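Local coordinates for protein endo-beta-N-acetylglucosaminidase F1 (Bacteroides thetaiotaomicron VPI-5482, PDB 6TCV) that probably hydrolyses the chitobiose core of high-mannose N-glycans, such as the Man9GlcNAc2 substrate, helping a gut bacterium process mammalian glycans, at residues A161-G166 / N191-W196; F187-G192 / S428-P433; A212-V217 / A265-R270; V284-L289 / R311-T316. The protein carries 2 engineered substitutions. All blocks are in the same frame, centred on the assembly; numbering follows the deposited sequence.

The four contacts fall into two pairs on opposite sides of the chain's centre. Contacts 1 and 2 join loops leading into strands 169-175 and 198-209, contact 2 adding the loop after helix 421-426; they share Asn191 and Gly192, their centres lie 10 Å apart, and Leu195 N probably donates to Phe187 O (3.1 Å). Contacts 3 and 4, with centres 12 Å apart, pack neighbouring helices against the same sheet and touch where Ala269 CB meets Thr316 OG1 at 3.4 Å. Contact 4 reaches the sugar directly: the engineered Leu289 touches an N-acetylglucosamine of the bound glycan. Contacts 2 and 3 lie farthest apart, centres 41 Å from each other.

Contact 1 of 4, residues A161-G166 / N191-W196; sequences AYKGEG and NGKLLW
Two loops leading into neighbouring parallel strands of the curled sheet meet here, Lys163 and Lys193 reaching past one another: residues 161-166 precede strand 169-175, and the loop holding Lys193 leads into strand 198-209. The two lysine chains run alongside in opposite directions, with Lys163 CG 3.8 Å from Lys193 CB, so that each ammonium reaches the other loop's backbone. Lys163 bends at chi3 (-76°) and chi4 (-65°), which curls NZ back beside its own loop, where it donates to Ala161 O at 2.8 Å. From the same place NZ donates across the contact to Leu194 O at 2.9 Å, in the carbonyl plane, and to Leu195 O at 3.2 Å from well above that carbonyl's plane. A salt bridge to Asp197 adds a charged partner. Lys193 NZ makes the reciprocal bond, to Tyr162 O at 2.9 Å, and also donates to Gly159 O. Behind the polar pair, Ala161 CB rests 4.1 Å from Leu194 CB. Asn191 OD1 accepts from Lys193 N at 3.1 Å in an Asx turn that shapes the backbone just before the contact. With an alanine at Lys163, the carbonyls of Leu194 and Leu195 would probably lose their cross-loop donor and Asp197 its charged mate. The chemistry is thus one of two ammonium groups fastening carbonyl oxygens of adjoining loops, while the Asp197 carboxylate probably offsets one of the charges.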
loop_
_atom_site.group_PDB
_atom_site.type_symbol
_atom_site.label_atom_id
_atom_site.label_comp_id
_atom_site.label_asym_id
_atom_site.label_seq_id
_atom_site.Cartn_x
_atom_site.Cartn_y
_atom_site.Cartn_z
ATOM N N ALA A 161 2.948 -13.451 -5.859
ATOM C CA ALA A 161 1.758 -12.641 -6.051
ATOM C C ALA A 161 1.791 -11.804 -7.333
ATOM O O ALA A 161 0.787 -11.156 -7.650
ATOM C CB ALA A 161 1.469 -11.733 -4.845
ATOM N N TYR A 162 2.892 -11.797 -8.071
ATOM C CA TYR A 162 3.062 -10.936 -9.231
ATOM C C TYR A 162 2.478 -11.641 -10.439
ATOM O O TYR A 162 3.002 -12.632 -10.927
ATOM C CB TYR A 162 4.548 -10.612 -9.428
ATOM C CG TYR A 162 4.796 -9.868 -10.713
ATOM C CD1 TYR A 162 4.346 -8.587 -10.893
ATOM C CD2 TYR A 162 5.498 -10.455 -11.753
ATOM C CE1 TYR A 162 4.588 -7.922 -12.088
ATOM C CE2 TYR A 162 5.716 -9.781 -12.948
ATOM C CZ TYR A 162 5.254 -8.521 -13.068
ATOM O OH TYR A 162 5.524 -7.892 -14.279
ATOM N N LYS A 163 1.370 -11.083 -10.920
ATOM C CA LYS A 163 0.611 -11.689 -12.004
ATOM C C LYS A 163 0.857 -11.015 -13.341
ATOM O O LYS A 163 0.128 -11.274 -14.305
ATOM C CB LYS A 163 -0.889 -11.756 -11.616
ATOM C CG LYS A 163 -1.133 -12.639 -10.408
ATOM C CD LYS A 163 -2.520 -12.587 -9.861
ATOM C CE LYS A 163 -2.832 -11.327 -9.055
ATOM N NZ LYS A 163 -2.041 -11.196 -7.824
ATOM N N GLY A 164 1.823 -10.114 -13.456
ATOM C CA GLY A 164 2.120 -9.594 -14.781
ATOM C C GLY A 164 1.928 -8.095 -14.822
ATOM O O GLY A 164 1.433 -7.474 -13.893
ATOM N N GLU A 165 2.420 -7.521 -15.878
ATOM C CA GLU A 165 2.292 -6.108 -16.170
ATOM C C GLU A 165 0.877 -5.734 -16.649
ATOM O O GLU A 165 0.282 -6.457 -17.457
ATOM C CB GLU A 165 3.325 -5.653 -17.204
ATOM C CG GLU A 165 4.753 -5.626 -16.631
ATOM C CD GLU A 165 4.850 -4.739 -15.402
ATOM O OE1 GLU A 165 4.647 -3.519 -15.550
ATOM O OE2 GLU A 165 5.081 -5.248 -14.280
ATOM N N GLY A 166 0.300 -4.720 -16.057
ATOM C CA GLY A 166 -0.967 -4.160 -16.479
ATOM C C GLY A 166 -2.214 -4.887 -16.023
ATOM O O GLY A 166 -3.237 -4.754 -16.706
ATOM N N ASN A 191 -2.995 -21.547 -11.732
ATOM C CA ASN A 191 -1.616 -21.554 -12.189
ATOM C C ASN A 191 -0.638 -21.275 -11.063
ATOM O O ASN A 191 0.568 -21.179 -11.320
ATOM C CB ASN A 191 -1.337 -20.549 -13.317
ATOM C CG ASN A 191 -1.438 -19.120 -12.917
ATOM O OD1 ASN A 191 -1.465 -18.782 -11.760
ATOM N ND2 ASN A 191 -1.400 -18.218 -13.905
ATOM N N GLY A 192 -1.117 -21.224 -9.813
ATOM C CA GLY A 192 -0.338 -21.094 -8.628
ATOM C C GLY A 192 -0.090 -19.697 -8.118
ATOM O O GLY A 192 0.379 -19.558 -6.984
ATOM N N LYS A 193 -0.372 -18.651 -8.881
ATOM C CA LYS A 193 -0.164 -17.294 -8.383
ATOM C C LYS A 193 -1.076 -16.971 -7.217
ATOM O O LYS A 193 -2.247 -17.341 -7.212
ATOM C CB LYS A 193 -0.393 -16.273 -9.520
ATOM C CG LYS A 193 0.721 -16.325 -10.565
ATOM C CD LYS A 193 2.032 -15.795 -10.049
ATOM C CE LYS A 193 3.102 -15.758 -11.131
ATOM N NZ LYS A 193 4.322 -15.153 -10.615
ATOM N N LEU A 194 -0.582 -16.199 -6.268
ATOM C CA LEU A 194 -1.431 -15.731 -5.160
ATOM C C LEU A 194 -2.323 -14.597 -5.665
ATOM O O LEU A 194 -1.880 -13.678 -6.383
ATOM C CB LEU A 194 -0.581 -15.169 -4.018
ATOM C CG LEU A 194 0.205 -16.243 -3.274
ATOM C CD1 LEU A 194 1.254 -15.589 -2.357
ATOM C CD2 LEU A 194 -0.685 -17.135 -2.478
ATOM N N LEU A 195 -3.594 -14.654 -5.306
ATOM C CA LEU A 195 -4.574 -13.670 -5.757
ATOM C C LEU A 195 -4.352 -12.302 -5.146
ATOM O O LEU A 195 -4.503 -11.292 -5.854
ATOM C CB LEU A 195 -5.983 -14.163 -5.405
ATOM C CG LEU A 195 -7.145 -13.292 -5.830
ATOM C CD1 LEU A 195 -7.200 -13.170 -7.325
ATOM C CD2 LEU A 195 -8.438 -13.842 -5.272
ATOM N N TRP A 196 -4.076 -12.220 -3.844
ATOM C CA TRP A 196 -4.162 -10.953 -3.102
ATOM C C TRP A 196 -2.790 -10.311 -2.972
ATOM O O TRP A 196 -1.981 -10.638 -2.110
ATOM C CB TRP A 196 -4.791 -11.156 -1.732
ATOM C CG TRP A 196 -6.168 -11.706 -1.796
ATOM C CD1 TRP A 196 -6.541 -12.991 -1.519
ATOM C CD2 TRP A 196 -7.374 -11.019 -2.191
ATOM N NE1 TRP A 196 -7.902 -13.136 -1.710
ATOM C CE2 TRP A 196 -8.435 -11.943 -2.112
ATOM C CE3 TRP A 196 -7.677 -9.708 -2.573
ATOM C CZ2 TRP A 196 -9.730 -11.611 -2.413
ATOM C CZ3 TRP A 196 -8.981 -9.380 -2.840
ATOM C CH2 TRP A 196 -9.982 -10.318 -2.769
#

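Contact 2 of 4, residues F187-G192 / S428-P433; sequences FQLENG and SNVAAP
Leu189 and Val430 form a single backbone bridge, their CA atoms 4.1 Å apart, and two backbone hydrogen bonds frame it. Ala431 N donates to Gln188 O at 2.8 Å, while Glu190 N gives to Asn429 O, also at 2.8 Å. The bridged Leu189 also opens a type I turn that runs to Gly192. Ser428 extends the polar part: with OG anti to the backbone N (chi1 -175°), its hydroxyl reaches the turn and takes a weak bond from Asn191 N at 3.0 Å. Apolar contact centres on Leu189, whose CD2 meets Val430 CG2 at 4.1 Å with the side chains crossing at about a right angle; the same Leu189 CD2 lies 3.6 Å from Ser428 O. An alanine in place of Leu189 would probably leave a gap beside the Val430 methyl and the Ser428 carbonyl. Water carries the remaining polar links. The extended Glu190 side chain lies beside Asn429, pointing the same way, and its OE1 accepts from a water 2.7 Å away that in turn takes the Asn429 N-H. Other waters tie OE2 to Asn429 ND2 and to Val430 O; Asn429 OD1 is held instead by Glu423 N. The segments thus join the loop before strand 198-209 to the one following helix 421-426, and helix 411-416 packs nearby, its Phe415 touching Val430 and stacking on Phe187.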
loop_
_atom_site.group_PDB
_atom_site.type_symbol
_atom_site.label_atom_id
_atom_site.label_comp_id
_atom_site.label_asym_id
_atom_site.label_seq_id
_atom_site.Cartn_x
_atom_site.Cartn_y
_atom_site.Cartn_z
ATOM N N PHE A 187 -5.706 -18.540 -1.134
ATOM C CA PHE A 187 -6.213 -17.953 -2.363
ATOM C C PHE A 187 -5.162 -17.944 -3.477
ATOM O O PHE A 187 -4.311 -17.039 -3.528
ATOM C CB PHE A 187 -6.680 -16.530 -2.116
ATOM C CG PHE A 187 -7.836 -16.382 -1.146
ATOM C CD1 PHE A 187 -7.590 -16.336 0.216
ATOM C CD2 PHE A 187 -9.137 -16.274 -1.596
ATOM C CE1 PHE A 187 -8.636 -16.190 1.114
ATOM C CE2 PHE A 187 -10.198 -16.107 -0.741
ATOM C CZ PHE A 187 -9.942 -16.072 0.650
ATOM N N GLN A 188 -5.232 -18.909 -4.359
ATOM C CA GLN A 188 -4.322 -18.997 -5.484
ATOM C C GLN A 188 -5.128 -19.184 -6.751
ATOM O O GLN A 188 -6.231 -19.751 -6.723
ATOM C CB GLN A 188 -3.316 -20.164 -5.410
ATOM C CG GLN A 188 -2.372 -20.155 -4.245
ATOM C CD GLN A 188 -1.552 -21.453 -4.168
ATOM O OE1 GLN A 188 -2.054 -22.452 -3.736
ATOM N NE2 GLN A 188 -0.291 -21.425 -4.654
ATOM N N LEU A 189 -4.551 -18.741 -7.875
ATOM C CA LEU A 189 -5.110 -19.133 -9.152
ATOM C C LEU A 189 -4.749 -20.592 -9.438
ATOM O O LEU A 189 -3.860 -21.172 -8.805
ATOM C CB LEU A 189 -4.515 -18.252 -10.268
ATOM C CG LEU A 189 -4.554 -16.755 -10.026
ATOM C CD1 LEU A 189 -3.977 -16.046 -11.236
ATOM C CD2 LEU A 189 -5.946 -16.296 -9.733
ATOM N N GLU A 190 -5.402 -21.180 -10.441
ATOM C CA GLU A 190 -5.033 -22.549 -10.818
ATOM C C GLU A 190 -3.595 -22.648 -11.295
ATOM O O GLU A 190 -2.950 -23.691 -11.054
ATOM C CB GLU A 190 -5.954 -23.044 -11.931
ATOM C CG GLU A 190 -7.389 -23.269 -11.528
ATOM C CD GLU A 190 -8.255 -23.527 -12.758
ATOM O OE1 GLU A 190 -7.707 -23.650 -13.862
ATOM O OE2 GLU A 190 -9.462 -23.568 -12.605
ATOM N N ASN A 191 -2.995 -21.547 -11.732
ATOM C CA ASN A 191 -1.616 -21.554 -12.189
ATOM C C ASN A 191 -0.638 -21.275 -11.063
ATOM O O ASN A 191 0.568 -21.179 -11.320
ATOM C CB ASN A 191 -1.337 -20.549 -13.317
ATOM C CG ASN A 191 -1.438 -19.120 -12.917
ATOM O OD1 ASN A 191 -1.465 -18.782 -11.760
ATOM N ND2 ASN A 191 -1.400 -18.218 -13.905
ATOM N N GLY A 192 -1.117 -21.224 -9.813
ATOM C CA GLY A 192 -0.338 -21.094 -8.628
ATOM C C GLY A 192 -0.090 -19.697 -8.118
ATOM O O GLY A 192 0.379 -19.558 -6.984
ATOM N N SER A 428 -6.394 -17.346 -15.686
ATOM C CA SER A 428 -6.399 -18.497 -14.776
ATOM C C SER A 428 -7.414 -18.224 -13.684
ATOM O O SER A 428 -7.317 -17.221 -12.983
ATOM C CB SER A 428 -4.974 -18.654 -14.217
ATOM O OG SER A 428 -4.812 -19.819 -13.392
ATOM N N ASN A 429 -8.413 -19.094 -13.537
ATOM C CA ASN A 429 -9.413 -18.907 -12.510
ATOM C C ASN A 429 -8.832 -19.162 -11.124
ATOM O O ASN A 429 -7.849 -19.900 -10.960
ATOM C CB ASN A 429 -10.585 -19.867 -12.761
ATOM C CG ASN A 429 -11.598 -19.306 -13.734
ATOM O OD1 ASN A 429 -11.996 -18.134 -13.618
ATOM N ND2 ASN A 429 -12.046 -20.129 -14.662
ATOM N N VAL A 430 -9.493 -18.600 -10.106
ATOM C CA VAL A 430 -9.156 -18.910 -8.718
ATOM C C VAL A 430 -9.412 -20.384 -8.451
ATOM O O VAL A 430 -10.434 -20.958 -8.879
ATOM C CB VAL A 430 -9.978 -18.035 -7.791
ATOM C CG1 VAL A 430 -9.710 -18.377 -6.357
ATOM C CG2 VAL A 430 -9.676 -16.554 -8.073
ATOM N N ALA A 431 -8.459 -21.039 -7.796
ATOM C CA ALA A 431 -8.583 -22.447 -7.447
ATOM C C ALA A 431 -9.356 -22.606 -6.128
ATOM O O ALA A 431 -9.299 -21.770 -5.242
ATOM C CB ALA A 431 -7.178 -23.041 -7.216
ATOM N N ALA A 432 -10.023 -23.754 -6.007
ATOM C CA ALA A 432 -10.657 -24.084 -4.743
ATOM C C ALA A 432 -9.621 -24.195 -3.632
ATOM O O ALA A 432 -8.530 -24.716 -3.867
ATOM C CB ALA A 432 -11.421 -25.398 -4.865
ATOM N N PRO A 433 -9.930 -23.725 -2.423
ATOM C CA PRO A 433 -8.963 -23.788 -1.328
ATOM C C PRO A 433 -8.776 -25.195 -0.801
ATOM O O PRO A 433 -9.700 -26.012 -0.733
ATOM C CB PRO A 433 -9.559 -22.917 -0.226
ATOM C CG PRO A 433 -11.014 -23.008 -0.463
ATOM C CD PRO A 433 -11.192 -23.070 -1.982
HETATM O O HOH W 1 -7.075 -21.074 -3.876
HETATM O O HOH W 2 -8.229 -21.425 -15.290
HETATM O O HOH W 3 -11.139 -22.971 -14.591
HETATM O O HOH W 4 -10.907 -23.326 -10.257
HETATM O O HOH W 5 -5.247 -21.767 -15.171
#

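Contact 3 of 4, residues A212-V217 / A265-R270; sequences AGRPRV and AKDFAR
Phe268 of helix 262-278 packs its ring against strand 214-218 and buries more of its surface here than any other residue of the two segments. Its CG stands anti to the backbone N (chi1 -173°), which carries the ring out from the helix to the strand. CE1 does most of the touching: it lies 3.7 Å from Arg216 C, which sits at the ring edge near its plane, and 3.7 Å from Val217 CG2. Pro215 CB is more loosely placed, 4.5 Å from Phe268 CD1. Arg214 and Asp267 provide the other sizeable part: the Arg214 guanidinium meets the CB stem of Asp267, not its carboxylate, and no salt bridge forms. The two side chains cross at about a right angle, and Asp267 CB comes over one face of the guanidinium, 3.6 Å from Arg214 NH1. Opposite charges are near, with Arg214 NH2 4.3 Å from Asp267 OD2, but that oxygen lies well out of the guanidinium plane and no N-H is directed at it. The firmer partner of Asp267 is Gln263, whose NE2 donates to OD1. No hydrogen bond links the segments themselves, though Glu271, next along the helix, accepts from Val217 N. Strand and helix run nearly parallel, at 22° with their axes 8.6 Å apart. Ile206 of strand 198-209 touches both Pro215 and Phe268, and on another side of the helix Ala269 packs against Glu315 and Thr316 of helix 306-319.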
loop_
_atom_site.group_PDB
_atom_site.type_symbol
_atom_site.label_atom_id
_atom_site.label_comp_id
_atom_site.label_asym_id
_atom_site.label_seq_id
_atom_site.Cartn_x
_atom_site.Cartn_y
_atom_site.Cartn_z
ATOM N N ALA A 212 0.800 10.697 27.980
ATOM C CA ALA A 212 1.800 11.331 27.114
ATOM C C ALA A 212 1.288 12.622 26.490
ATOM O O ALA A 212 2.066 13.380 25.882
ATOM C CB ALA A 212 2.331 10.397 26.047
ATOM N N GLY A 213 -0.006 12.918 26.638
ATOM C CA GLY A 213 -0.614 14.101 26.038
ATOM C C GLY A 213 -0.649 14.170 24.532
ATOM O O GLY A 213 -0.373 15.246 23.976
ATOM N N ARG A 214 -0.757 13.048 23.865
ATOM C CA ARG A 214 -0.748 13.050 22.410
ATOM C C ARG A 214 -1.506 11.859 21.852
ATOM O O ARG A 214 -1.641 10.834 22.532
ATOM C CB ARG A 214 0.641 13.160 21.819
ATOM C CG ARG A 214 1.462 12.012 22.191
ATOM C CD ARG A 214 2.861 12.221 21.549
ATOM N NE ARG A 214 2.968 11.610 20.210
ATOM C CZ ARG A 214 4.090 11.560 19.472
ATOM N NH1 ARG A 214 4.117 10.971 18.232
ATOM N NH2 ARG A 214 5.190 12.124 19.970
ATOM N N PRO A 215 -1.911 11.907 20.584
ATOM C CA PRO A 215 -2.413 10.692 19.938
ATOM C C PRO A 215 -1.327 9.633 19.844
ATOM O O PRO A 215 -0.144 9.935 19.793
ATOM C CB PRO A 215 -2.786 11.186 18.523
ATOM C CG PRO A 215 -2.901 12.714 18.675
ATOM C CD PRO A 215 -1.933 13.083 19.681
ATOM N N ARG A 216 -1.735 8.368 19.773
ATOM C CA ARG A 216 -0.800 7.272 19.537
ATOM C C ARG A 216 -1.491 6.202 18.705
ATOM O O ARG A 216 -2.724 6.126 18.622
ATOM C CB ARG A 216 -0.387 6.646 20.873
ATOM C CG ARG A 216 -1.512 5.899 21.627
ATOM C CD ARG A 216 -1.104 4.945 22.819
ATOM N NE ARG A 216 -0.108 3.963 22.457
ATOM C CZ ARG A 216 0.864 3.532 23.226
ATOM N NH1 ARG A 216 0.993 4.002 24.458
ATOM N NH2 ARG A 216 1.698 2.605 22.772
ATOM N N VAL A 217 -0.654 5.358 18.103
ATOM C CA VAL A 217 -1.113 4.068 17.601
ATOM C C VAL A 217 -1.356 3.203 18.826
ATOM O O VAL A 217 -0.464 3.010 19.675
ATOM C CB VAL A 217 -0.040 3.449 16.705
ATOM C CG1 VAL A 217 -0.424 2.048 16.248
ATOM C CG2 VAL A 217 0.230 4.331 15.520
ATOM N N ALA A 265 -0.549 15.654 12.910
ATOM C CA ALA A 265 -0.468 14.757 11.761
ATOM C C ALA A 265 0.965 14.412 11.432
ATOM O O ALA A 265 1.261 13.255 11.108
ATOM C CB ALA A 265 -1.138 15.417 10.577
ATOM N N LYS A 266 1.872 15.384 11.492
ATOM C CA LYS A 266 3.263 15.059 11.272
ATOM C C LYS A 266 3.741 14.003 12.265
ATOM O O LYS A 266 4.417 13.030 11.891
ATOM C CB LYS A 266 4.122 16.316 11.421
ATOM C CG LYS A 266 4.003 17.296 10.250
ATOM C CD LYS A 266 4.838 18.533 10.443
ATOM C CE LYS A 266 4.717 19.475 9.259
ATOM N NZ LYS A 266 5.283 20.808 9.541
ATOM N N ASP A 267 3.436 14.199 13.553
ATOM C CA ASP A 267 3.937 13.253 14.551
ATOM C C ASP A 267 3.286 11.892 14.386
ATOM O O ASP A 267 3.959 10.869 14.486
ATOM C CB ASP A 267 3.733 13.784 15.969
ATOM C CG ASP A 267 4.496 15.040 16.235
ATOM O OD1 ASP A 267 5.413 15.426 15.525
ATOM O OD2 ASP A 267 4.396 15.492 17.458
ATOM N N PHE A 268 1.971 11.854 14.141
ATOM C CA PHE A 268 1.315 10.560 14.026
ATOM C C PHE A 268 1.806 9.835 12.784
ATOM O O PHE A 268 2.059 8.613 12.840
ATOM C CB PHE A 268 -0.206 10.757 14.008
ATOM C CG PHE A 268 -0.963 9.470 14.061
ATOM C CD1 PHE A 268 -1.009 8.713 15.229
ATOM C CD2 PHE A 268 -1.556 8.964 12.921
ATOM C CE1 PHE A 268 -1.690 7.512 15.230
ATOM C CE2 PHE A 268 -2.204 7.779 12.936
ATOM C CZ PHE A 268 -2.259 7.059 14.100
ATOM N N ALA A 269 2.013 10.573 11.682
ATOM C CA ALA A 269 2.571 9.973 10.472
ATOM C C ALA A 269 3.925 9.347 10.746
ATOM O O ALA A 269 4.214 8.231 10.279
ATOM C CB ALA A 269 2.743 11.063 9.428
ATOM N N ARG A 270 4.761 10.031 11.521
ATOM C CA ARG A 270 6.094 9.538 11.842
ATOM C C ARG A 270 6.026 8.315 12.752
ATOM O O ARG A 270 6.832 7.400 12.611
ATOM C CB ARG A 270 6.949 10.690 12.396
ATOM C CG ARG A 270 7.178 11.711 11.279
ATOM C CD ARG A 270 7.588 13.083 11.735
ATOM N NE ARG A 270 7.381 13.982 10.572
ATOM C CZ ARG A 270 7.644 15.270 10.553
ATOM N NH1 ARG A 270 8.142 15.839 11.624
ATOM N NH2 ARG A 270 7.421 15.996 9.459
#

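Contact 4 of 4, residues V284-L289 / R311-T316; sequences VNYADL and RLCYET. Engineered in segment 284-289: Ala287 (natural residue Asp), Leu289 (natural residue Glu). With NAG (2-acetamido-2-deoxy-beta-D-glucopyranose), chain B.
Strand 284-287 and helix 311-316 run antiparallel at 172°, their axes 10.9 Å apart, as successive elements of a beta-alpha-beta unit completed by strand 324-329; Tyr286 and Cys313 bring their CA atoms to 8.4 Å. Tyr286 spans this gap. Leu312 CD2 lies over one face of its ring, 3.9 Å from the centroid and 14° off the normal, a CH-pi contact, while Val284 CG2 sits toward the rim of the opposite face. Cys313 SG approaches obliquely, 4.1 Å from Tyr286 CD2. Beyond the ring edge Tyr286 OH donates to Thr316 OG1 at 2.7 Å, and Thr316 OG1 in turn donates to Leu312 O, also at 2.7 Å. Leu312 O takes Thr316 N as well, from the other face of its plane. At the end of the strand sits the engineered Ala287, and just past it the engineered Leu289, naturally Asp and Glu, a spacing consistent with the DxxDxDxE motif of family 18 glycosidases; Leu289 CD2 lies 3.2 Å from NAG O4. A directed chain of bonds from tyrosine to threonine to helix carbonyl therefore satisfies the buried hydroxyls and fixes the ring between its two apolar neighbours, behind the sugar-binding end of the strand.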
loop_
_atom_site.group_PDB
_atom_site.type_symbol
_atom_site.label_atom_id
_atom_site.label_comp_id
_atom_site.label_asym_id
_atom_site.label_seq_id
_atom_site.Cartn_x
_atom_site.Cartn_y
_atom_site.Cartn_z
ATOM N N VAL A 284 0.455 1.324 5.039
ATOM C CA VAL A 284 -0.700 1.588 5.902
ATOM C C VAL A 284 -1.977 1.724 5.103
ATOM O O VAL A 284 -1.968 2.114 3.922
ATOM C CB VAL A 284 -0.439 2.881 6.734
ATOM C CG1 VAL A 284 -0.415 4.127 5.856
ATOM C CG2 VAL A 284 -1.441 3.066 7.863
ATOM N N ASN A 285 -3.105 1.402 5.728
ATOM C CA ASN A 285 -4.434 1.841 5.294
ATOM C C ASN A 285 -5.028 2.730 6.384
ATOM O O ASN A 285 -4.955 2.363 7.573
ATOM C CB ASN A 285 -5.394 0.682 5.058
ATOM C CG ASN A 285 -6.774 1.162 4.665
ATOM O OD1 ASN A 285 -6.997 1.546 3.467
ATOM N ND2 ASN A 285 -7.637 1.255 5.556
ATOM N N TYR A 286 -5.584 3.870 5.992
ATOM C CA TYR A 286 -6.315 4.749 6.906
ATOM C C TYR A 286 -7.811 4.656 6.634
ATOM O O TYR A 286 -8.268 4.905 5.507
ATOM C CB TYR A 286 -5.833 6.181 6.697
ATOM C CG TYR A 286 -4.428 6.462 7.204
ATOM C CD1 TYR A 286 -4.020 6.094 8.458
ATOM C CD2 TYR A 286 -3.501 7.140 6.393
ATOM C CE1 TYR A 286 -2.758 6.404 8.934
ATOM C CE2 TYR A 286 -2.218 7.456 6.867
ATOM C CZ TYR A 286 -1.873 7.088 8.148
ATOM O OH TYR A 286 -0.628 7.396 8.656
ATOM N N ALA A 287 -8.558 4.381 7.712
ATOM C CA ALA A 287 -10.010 4.297 7.702
ATOM C C ALA A 287 -10.576 5.215 8.784
ATOM O O ALA A 287 -10.438 4.951 10.000
ATOM C CB ALA A 287 -10.429 2.843 7.894
ATOM N N ASP A 288 -11.187 6.302 8.334
ATOM C CA ASP A 288 -11.731 7.335 9.215
ATOM C C ASP A 288 -13.140 6.984 9.653
ATOM O O ASP A 288 -14.121 7.442 9.071
ATOM C CB ASP A 288 -11.724 8.708 8.547
ATOM C CG ASP A 288 -12.394 9.775 9.406
ATOM O OD1 ASP A 288 -12.273 9.710 10.666
ATOM O OD2 ASP A 288 -13.003 10.702 8.852
ATOM N N LEU A 289 -13.228 6.101 10.653
ATOM C CA LEU A 289 -14.477 5.707 11.302
ATOM C C LEU A 289 -14.288 5.679 12.804
ATOM O O LEU A 289 -13.204 5.429 13.297
ATOM C CB LEU A 289 -14.979 4.301 10.848
ATOM C CG LEU A 289 -15.382 4.203 9.398
ATOM C CD1 LEU A 289 -14.240 3.842 8.502
ATOM C CD2 LEU A 289 -16.484 3.169 9.207
ATOM N N ARG A 311 -3.382 16.046 4.835
ATOM C CA ARG A 311 -2.125 16.350 5.522
ATOM C C ARG A 311 -1.499 15.087 6.136
ATOM O O ARG A 311 -0.298 14.824 5.973
ATOM C CB ARG A 311 -2.347 17.430 6.578
ATOM C CG ARG A 311 -1.147 17.618 7.578
ATOM C CD ARG A 311 0.101 18.154 6.877
ATOM N NE ARG A 311 -0.147 19.494 6.332
ATOM C CZ ARG A 311 0.723 20.132 5.573
ATOM N NH1 ARG A 311 1.893 19.624 5.270
ATOM N NH2 ARG A 311 0.383 21.314 5.043
ATOM N N LEU A 312 -2.304 14.281 6.803
ATOM C CA LEU A 312 -1.785 13.047 7.384
ATOM C C LEU A 312 -1.256 12.112 6.312
ATOM O O LEU A 312 -0.166 11.539 6.454
ATOM C CB LEU A 312 -2.866 12.323 8.233
ATOM C CG LEU A 312 -2.452 10.947 8.761
ATOM C CD1 LEU A 312 -1.228 11.061 9.681
ATOM C CD2 LEU A 312 -3.615 10.244 9.447
ATOM N N CYS A 313 -1.980 11.958 5.205
ATOM C CA CYS A 313 -1.498 11.066 4.151
ATOM C C CYS A 313 -0.176 11.546 3.572
ATOM O O CYS A 313 0.754 10.752 3.378
ATOM C CB CYS A 313 -2.555 10.935 3.049
ATOM S SG CYS A 313 -4.058 10.061 3.599
ATOM N N TYR A 314 -0.093 12.845 3.283
ATOM C CA TYR A 314 1.107 13.444 2.726
ATOM C C TYR A 314 2.281 13.249 3.668
ATOM O O TYR A 314 3.361 12.842 3.238
ATOM C CB TYR A 314 0.859 14.946 2.492
ATOM C CG TYR A 314 2.095 15.715 2.187
ATOM C CD1 TYR A 314 2.669 15.674 0.911
ATOM C CD2 TYR A 314 2.706 16.468 3.165
ATOM C CE1 TYR A 314 3.867 16.386 0.637
ATOM C CE2 TYR A 314 3.871 17.186 2.885
ATOM C CZ TYR A 314 4.418 17.141 1.616
ATOM O OH TYR A 314 5.582 17.844 1.340
ATOM N N GLU A 315 2.107 13.555 4.956
ATOM C CA GLU A 315 3.197 13.414 5.906
ATOM C C GLU A 315 3.589 11.964 6.080
ATOM O O GLU A 315 4.761 11.670 6.306
ATOM C CB GLU A 315 2.840 14.055 7.261
ATOM C CG GLU A 315 2.603 15.543 7.199
ATOM C CD GLU A 315 3.809 16.373 6.823
ATOM O OE1 GLU A 315 4.977 15.850 6.880
ATOM O OE2 GLU A 315 3.608 17.565 6.484
ATOM N N THR A 316 2.637 11.047 5.994
ATOM C CA THR A 316 2.983 9.637 6.102
ATOM C C THR A 316 3.839 9.206 4.919
ATOM O O THR A 316 4.875 8.560 5.112
ATOM C CB THR A 316 1.718 8.783 6.179
ATOM O OG1 THR A 316 0.891 9.171 7.287
ATOM C CG2 THR A 316 2.057 7.332 6.390
HETATM C C1 NAG B . -21.508 2.081 8.253
HETATM C C2 NAG B . -21.246 1.072 9.346
HETATM C C3 NAG B . -19.750 0.830 9.502
HETATM C C4 NAG B . -19.167 0.479 8.150
HETATM C C5 NAG B . -19.430 1.634 7.202
HETATM C C6 NAG B . -18.775 1.520 5.848
HETATM C C7 NAG B . -22.922 1.262 11.122
HETATM C C8 NAG B . -23.338 2.042 12.349
HETATM N N2 NAG B . -21.761 1.587 10.613
HETATM O O3 NAG B . -19.577 -0.206 10.465
HETATM O O4 NAG B . -17.765 0.298 8.421
HETATM O O5 NAG B . -20.849 1.716 7.040
HETATM O O6 NAG B . -19.170 0.257 5.261
HETATM O O7 NAG B . -23.625 0.387 10.628
#